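Local coordinates for deseasin MCP-01 (PDB 3VV3), which is a subtilisin-family serine protease from a Pseudoalteromonas bacterium that degrades collagen by hydrolysing its peptide bonds, at residues Gly14-Gly19 with Asp30-Trp35; Gly248-Gly253 with Gly316-Val321. All coordinates share one frame; numbering follows the deposited sequence.

Contact 1 of 2, residues Gly14-Gly19 with Asp30-Trp35; sequences GLNNEG and DAPEAW. With CA (calcium ion), chain E; CA (calcium ion), chain D.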
# COMPACT_ATOMS: atom_id res chain seq x y z
N GLY A 14 4.18 18.45 -2.27
CA GLY A 14 3.76 18.29 -3.66
C GLY A 14 3.06 19.53 -4.20
O GLY A 14 3.13 19.82 -5.39
N LEU A 15 2.37 20.24 -3.32
CA LEU A 15 1.66 21.46 -3.72
C LEU A 15 2.60 22.66 -3.67
O LEU A 15 2.58 23.54 -4.54
CB LEU A 15 0.45 21.71 -2.80
CG LEU A 15 -0.61 20.60 -2.70
CD1 LEU A 15 -1.77 21.05 -1.83
CD2 LEU A 15 -1.10 20.21 -4.09
N ASN A 16 3.43 22.68 -2.63
CA ASN A 16 4.40 23.76 -2.45
C ASN A 16 5.62 23.24 -1.71
O ASN A 16 5.53 22.81 -0.57
CB ASN A 16 3.76 24.91 -1.68
CG ASN A 16 4.66 26.13 -1.62
OD1 ASN A 16 5.13 26.52 -0.54
ND2 ASN A 16 4.90 26.74 -2.77
N ASN A 17 6.77 23.26 -2.39
CA ASN A 17 8.00 22.71 -1.86
C ASN A 17 9.04 23.83 -1.72
O ASN A 17 9.42 24.45 -2.71
CB ASN A 17 8.52 21.64 -2.82
CG ASN A 17 9.62 20.77 -2.22
OD1 ASN A 17 10.16 21.06 -1.15
ND2 ASN A 17 9.95 19.70 -2.93
N GLU A 18 9.43 24.12 -0.49
CA GLU A 18 10.53 25.05 -0.19
C GLU A 18 11.72 24.32 0.41
O GLU A 18 12.62 24.93 0.90
CB GLU A 18 10.12 26.10 0.83
CG GLU A 18 8.70 26.50 0.72
CD GLU A 18 8.51 27.80 0.02
OE1 GLU A 18 9.29 28.05 -0.86
OE2 GLU A 18 7.56 28.54 0.38
N GLY A 19 11.69 23.01 0.28
CA GLY A 19 12.73 22.18 0.87
C GLY A 19 12.41 21.78 2.29
O GLY A 19 13.24 21.18 2.98
N ASP A 30 3.46 23.79 -8.23
CA ASP A 30 3.17 25.23 -8.24
C ASP A 30 1.69 25.51 -7.98
O ASP A 30 1.07 26.32 -8.69
CB ASP A 30 3.59 25.87 -9.58
CG ASP A 30 5.10 26.15 -9.67
OD1 ASP A 30 5.77 26.19 -8.62
OD2 ASP A 30 5.60 26.34 -10.79
N ALA A 31 1.12 24.86 -6.97
CA ALA A 31 -0.30 25.03 -6.65
C ALA A 31 -0.67 26.45 -6.18
O ALA A 31 -1.68 26.99 -6.62
CB ALA A 31 -0.76 23.99 -5.64
N PRO A 32 0.13 27.04 -5.28
CA PRO A 32 -0.26 28.38 -4.82
C PRO A 32 -0.29 29.39 -5.96
O PRO A 32 -1.14 30.28 -5.98
CB PRO A 32 0.84 28.74 -3.81
CG PRO A 32 1.34 27.39 -3.31
CD PRO A 32 1.31 26.52 -4.54
N GLU A 33 0.64 29.26 -6.90
CA GLU A 33 0.63 30.12 -8.07
C GLU A 33 -0.64 29.87 -8.87
O GLU A 33 -1.33 30.81 -9.27
CB GLU A 33 1.88 29.87 -8.91
CG GLU A 33 3.19 30.36 -8.27
CD GLU A 33 3.77 29.43 -7.21
OE1 GLU A 33 3.18 28.36 -6.93
OE2 GLU A 33 4.84 29.78 -6.65
N ALA A 34 -0.97 28.60 -9.09
CA ALA A 34 -2.18 28.27 -9.85
C ALA A 34 -3.42 28.83 -9.18
O ALA A 34 -4.36 29.27 -9.86
CB ALA A 34 -2.30 26.74 -10.02
N TRP A 35 -3.43 28.83 -7.85
CA TRP A 35 -4.60 29.29 -7.12
C TRP A 35 -4.89 30.78 -7.29
O TRP A 35 -5.96 31.25 -6.93
CB TRP A 35 -4.49 28.93 -5.63
CG TRP A 35 -4.55 27.45 -5.39
CD1 TRP A 35 -5.15 26.51 -6.19
CD2 TRP A 35 -4.00 26.73 -4.28
NE1 TRP A 35 -5.00 25.26 -5.65
CE2 TRP A 35 -4.30 25.37 -4.48
CE3 TRP A 35 -3.27 27.11 -3.15
CZ2 TRP A 35 -3.91 24.38 -3.57
CZ3 TRP A 35 -2.88 26.14 -2.25
CH2 TRP A 35 -3.20 24.78 -2.47
CA CA E . 7.94 26.42 -10.06
CA CA D . 7.00 26.04 -6.40
O HOH W 1 8.29 26.35 -4.50
O HOH W 2 7.02 28.36 -6.46
O HOH W 3 4.66 26.50 -5.40
O HOH W 4 7.84 28.53 -9.27
O HOH W 5 8.76 27.96 -11.83
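Pro-32 lays the CG-CD edge of its ring against the 14-19 loop, CG lying 3.8 Å from Asn-16 CB and CD pressing on Leu-15 O at 3.2 Å. That carbonyl also takes the amide of Ala-31: the Ala-31 N to Leu-15 O hydrogen bond is 3.1 Å long. Alongside this bond Leu-15 CB meets Ala-31 CB at 3.8 Å. With CG beside the backbone N (chi1 -57°), Leu-15 sends CD1 to the edge of the Trp-35 indole, 4.0 Å from CH2, the two side chains crossing at about a right angle. Cutting Pro-32 back to an alanine removes CG and CD, which is likely to leave Asn-16 CB without its apolar neighbour and open a gap beside Leu-15 O. Next to this patch Asp-30 bridges two calcium ions through OD1, while OD2 binds one of them and also accepts from Asn-320; Asp-26 and Asp-28 contribute further ligands. Glu-33 works from the second shell: OE1 and OE2 each accept from a different water on the same calcium, and a third water of that ion donates to Asn-17 O. The short helix 31-34 rests through Ala-34 on Val-321 and Leu-325 of helix 321-327, while Trp-35 donates through NE1 to Val-126 O and meets His-128 edge-to-face.

Contact 2 of 2, residues Gly248-Gly253 with Gly316-Val321; sequences GAPGSG and GTRLNV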
# COMPACT_ATOMS: atom_id res chain seq x y z
N GLY A 248 4.71 12.37 -14.86
CA GLY A 248 4.82 12.10 -13.44
C GLY A 248 4.18 13.18 -12.58
O GLY A 248 3.91 14.27 -13.07
N ALA A 249 3.94 12.86 -11.32
CA ALA A 249 3.42 13.83 -10.35
C ALA A 249 3.81 13.35 -8.95
O ALA A 249 4.15 12.18 -8.76
CB ALA A 249 1.90 13.98 -10.47
N PRO A 250 3.77 14.24 -7.95
CA PRO A 250 4.20 13.87 -6.60
C PRO A 250 3.43 12.68 -6.01
O PRO A 250 2.19 12.70 -5.90
CB PRO A 250 3.93 15.14 -5.79
CG PRO A 250 4.07 16.24 -6.78
CD PRO A 250 3.45 15.68 -8.04
N GLY A 251 4.17 11.66 -5.59
CA GLY A 251 3.56 10.50 -4.96
C GLY A 251 4.34 9.93 -3.78
O GLY A 251 3.89 8.98 -3.15
N SER A 252 5.50 10.52 -3.48
CA SER A 252 6.33 10.07 -2.35
C SER A 252 6.03 10.89 -1.10
O SER A 252 6.28 12.10 -1.07
CB SER A 252 7.82 10.19 -2.68
OG SER A 252 8.20 9.31 -3.73
N GLY A 253 5.52 10.23 -0.06
CA GLY A 253 5.28 10.89 1.21
C GLY A 253 4.21 11.95 1.13
O GLY A 253 4.45 13.13 1.41
N GLY A 316 7.90 13.13 -20.54
CA GLY A 316 9.10 13.43 -19.77
C GLY A 316 8.92 14.63 -18.86
O GLY A 316 9.89 15.31 -18.52
N THR A 317 7.68 14.91 -18.47
CA THR A 317 7.41 16.05 -17.61
C THR A 317 6.79 15.66 -16.27
O THR A 317 6.19 14.59 -16.14
CB THR A 317 6.44 17.03 -18.28
OG1 THR A 317 5.23 16.33 -18.60
CG2 THR A 317 7.05 17.60 -19.57
N ARG A 318 6.95 16.54 -15.30
CA ARG A 318 6.32 16.41 -14.00
C ARG A 318 5.24 17.48 -13.91
O ARG A 318 5.47 18.63 -14.26
CB ARG A 318 7.36 16.60 -12.89
CG ARG A 318 6.83 16.32 -11.48
CD ARG A 318 6.40 17.59 -10.76
NE ARG A 318 7.55 18.48 -10.55
CZ ARG A 318 7.65 19.71 -11.03
NH1 ARG A 318 6.65 20.24 -11.74
NH2 ARG A 318 8.74 20.43 -10.78
N LEU A 319 4.05 17.08 -13.44
CA LEU A 319 2.88 17.96 -13.36
C LEU A 319 3.18 19.38 -12.87
O LEU A 319 3.85 19.57 -11.86
CB LEU A 319 1.82 17.34 -12.45
CG LEU A 319 0.53 18.11 -12.22
CD1 LEU A 319 -0.30 18.21 -13.50
CD2 LEU A 319 -0.27 17.44 -11.10
N ASN A 320 2.66 20.37 -13.59
CA ASN A 320 2.69 21.73 -13.10
C ASN A 320 1.34 22.38 -13.36
O ASN A 320 1.00 22.71 -14.49
CB ASN A 320 3.79 22.55 -13.77
CG ASN A 320 3.97 23.90 -13.12
OD1 ASN A 320 3.01 24.65 -12.96
ND2 ASN A 320 5.20 24.21 -12.71
N VAL A 321 0.55 22.52 -12.30
CA VAL A 321 -0.84 22.93 -12.47
C VAL A 321 -0.95 24.42 -12.75
O VAL A 321 -1.89 24.87 -13.41
CB VAL A 321 -1.75 22.48 -11.31
CG1 VAL A 321 -1.39 23.19 -10.00
CG2 VAL A 321 -3.24 22.69 -11.68
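Gly-248 and Arg-318 face each other in a single parallel bridge: Gly-248 N donates to Thr-317 O at 3.0 Å, and Leu-319 N returns a bond to Gly-248 O at 2.8 Å. The Gly-248 carbonyl also receives a CA-H contact from Arg-318 CA at 3.4 Å. Past the bridge, Ala-249 CB touches Leu-319 CB at 3.9 Å and CD2 more loosely; both residues also pack on helix 269-284, Ala-249 against Val-276 and Leu-319 against Ala-279. Strand 247-250 is the last of the seven in the parallel sheet of this subtilisin-like alpha/beta fold, and strand 317-318, itself paired antiparallel with 304-305, lies along its outer side. Arg-318 starts with CG opposite the backbone N (chi1 -173°) and then bends at chi2 and chi3, running its CD past Pro-250 CD at 4.4 Å before the guanidinium turns back to its own segment, where NH1 reaches Leu-319 O at 2.9 Å, approaching from above the carbonyl plane, 52° out of it. Salt bridges from NH1 to Asp-304 and from NH2 to Asp-232 fix the orientation of the group, while Thr-317 OG1 is held by Met-300 O.

From the N terminus, contact 1 closes first: a ten-residue loop without helix or strand brings 30-35 back onto 14-19 and carries Asp-26 and Asp-28, which join Asp-30 at the calcium ions. The chain then builds all seven strands of the central sheet, the last of which, 247-250, opens contact 2; this closes a far longer loop, which includes helices 269-284 and 292-301 and brings 316-321 to that strand. The two follow in series, neither nesting nor crossing, centres about 12 Å apart. They touch: Gly-14 CA packs on Pro-250 CG at 3.8 Å, and Val-321 CG1 lies 4.0 Å from Ala-31 CA. The N-terminal calcium loop is thus joined to the sheet edge and the start of helix 321-327.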